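Local coordinates for lipoteichoic acid primase (Listeria monocytogenes, PDB 4UOP), which is an extracellular enzyme domain of the sulfatase family that holds a magnesium ion, at residues 380-383 with 388-391. Sequence-based numbering, arbitrary orientation.
Sequences GSYF and MYQP
Y382 and Y389 form the hydrogen-bonded pair of an antiparallel β-hairpin, Y382 N giving its hydrogen to Y389 O (3.1 Å) and Y389 N returning one to Y382 O (3.0 Å). Both tyrosines leave the face that packs against helix 412-433. With CG between the backbone N and the carbonyl carbon (chi1 63°), the Y382 ring leans toward the neighbouring strand, and Y389 CB lies over one face, offset toward the rim, in a CH-pi contact. The rings are inclined at 34°, and their hydroxyls reach different partners: Y382 OH bonds to Y387 OH and V414 O, Y389 OH to F395 O. Tyrosine thus supplies a broad apolar surface with a polar end. On the other face the flat F383 ring offers its edge to methionine's flexible, apolar chain: M388 CB meets F383 CD1 (3.6 Å), and SD adds a Met-aromatic contact. S381 is small enough for OG to rest on P391 CD (3.4 Å) while bonding to P378 O. At G380 (phi 100°) a CB would jam against the preceding carbonyl O, which calls for glycine. Two main-chain bonds therefore fix the register, while CH-pi packing on the tyrosine face and M388-F383 edge contacts on the other add apolar contact.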
loop_
_atom_site.group_PDB
_atom_site.type_symbol
_atom_site.label_atom_id
_atom_site.label_comp_id
_atom_site.label_asym_id
_atom_site.label_seq_id
_atom_site.Cartn_x
_atom_site.Cartn_y
_atom_site.Cartn_z
ATOM N N GLY B 380 -4.985 -12.875 -6.484
ATOM C CA GLY B 380 -5.136 -14.097 -7.261
ATOM C C GLY B 380 -3.828 -14.552 -7.894
ATOM O O GLY B 380 -3.765 -15.638 -8.465
ATOM N N SER B 381 -2.800 -13.702 -7.835
ATOM C CA SER B 381 -1.470 -14.103 -8.235
ATOM C C SER B 381 -0.927 -15.133 -7.259
ATOM O O SER B 381 -1.170 -15.025 -6.057
ATOM C CB SER B 381 -0.523 -12.904 -8.216
ATOM O OG SER B 381 -0.901 -11.911 -9.127
ATOM N N TYR B 382 -0.162 -16.103 -7.762
ATOM C CA TYR B 382 0.462 -17.109 -6.895
ATOM C C TYR B 382 1.674 -17.788 -7.530
ATOM O O TYR B 382 1.815 -17.821 -8.766
ATOM C CB TYR B 382 -0.563 -18.166 -6.464
ATOM C CG TYR B 382 -1.126 -18.954 -7.607
ATOM C CD1 TYR B 382 -0.470 -20.067 -8.087
ATOM C CD2 TYR B 382 -2.321 -18.576 -8.224
ATOM C CE1 TYR B 382 -0.973 -20.795 -9.148
ATOM C CE2 TYR B 382 -2.830 -19.298 -9.293
ATOM C CZ TYR B 382 -2.157 -20.411 -9.741
ATOM O OH TYR B 382 -2.633 -21.145 -10.798
ATOM N N PHE B 383 2.522 -18.349 -6.674
ATOM C CA PHE B 383 3.682 -19.141 -7.083
ATOM C C PHE B 383 3.499 -20.605 -6.701
ATOM O O PHE B 383 3.129 -20.888 -5.574
ATOM C CB PHE B 383 4.948 -18.678 -6.369
ATOM C CG PHE B 383 5.270 -17.225 -6.536
ATOM C CD1 PHE B 383 5.324 -16.648 -7.783
ATOM C CD2 PHE B 383 5.599 -16.453 -5.432
ATOM C CE1 PHE B 383 5.662 -15.305 -7.930
ATOM C CE2 PHE B 383 5.942 -15.120 -5.566
ATOM C CZ PHE B 383 5.968 -14.540 -6.818
ATOM N N MET B 388 4.329 -19.616 -12.109
ATOM C CA MET B 388 3.633 -18.502 -11.484
ATOM C C MET B 388 2.443 -18.094 -12.338
ATOM O O MET B 388 2.486 -18.201 -13.564
ATOM C CB MET B 388 4.564 -17.300 -11.259
ATOM C CG MET B 388 5.076 -16.541 -12.462
ATOM S SD MET B 388 5.573 -14.852 -11.992
ATOM C CE MET B 388 4.005 -14.035 -11.871
ATOM N N TYR B 389 1.367 -17.684 -11.683
ATOM C CA TYR B 389 0.218 -17.134 -12.369
ATOM C C TYR B 389 -0.023 -15.701 -11.917
ATOM O O TYR B 389 0.094 -15.389 -10.738
ATOM C CB TYR B 389 -1.047 -17.966 -12.132
ATOM C CG TYR B 389 -2.222 -17.271 -12.741
ATOM C CD1 TYR B 389 -2.413 -17.287 -14.109
ATOM C CD2 TYR B 389 -3.091 -16.521 -11.960
ATOM C CE1 TYR B 389 -3.469 -16.613 -14.693
ATOM C CE2 TYR B 389 -4.156 -15.837 -12.535
ATOM C CZ TYR B 389 -4.336 -15.889 -13.904
ATOM O OH TYR B 389 -5.372 -15.201 -14.496
ATOM N N GLN B 390 -0.365 -14.838 -12.873
ATOM C CA GLN B 390 -0.745 -13.458 -12.577
ATOM C C GLN B 390 -1.945 -13.073 -13.443
ATOM O O GLN B 390 -1.883 -13.188 -14.665
ATOM C CB GLN B 390 0.432 -12.530 -12.863
ATOM C CG GLN B 390 0.237 -11.089 -12.426
ATOM C CD GLN B 390 1.424 -10.201 -12.781
ATOM O OE1 GLN B 390 1.255 -9.021 -13.119
ATOM N NE2 GLN B 390 2.624 -10.761 -12.718
ATOM N N PRO B 391 -3.044 -12.630 -12.816
ATOM C CA PRO B 391 -4.179 -12.182 -13.629
ATOM C C PRO B 391 -3.945 -10.807 -14.211
ATOM O O PRO B 391 -2.970 -10.126 -13.847
ATOM C CB PRO B 391 -5.325 -12.146 -12.624
ATOM C CG PRO B 391 -4.658 -11.825 -11.329
ATOM C CD PRO B 391 -3.325 -12.524 -11.377
#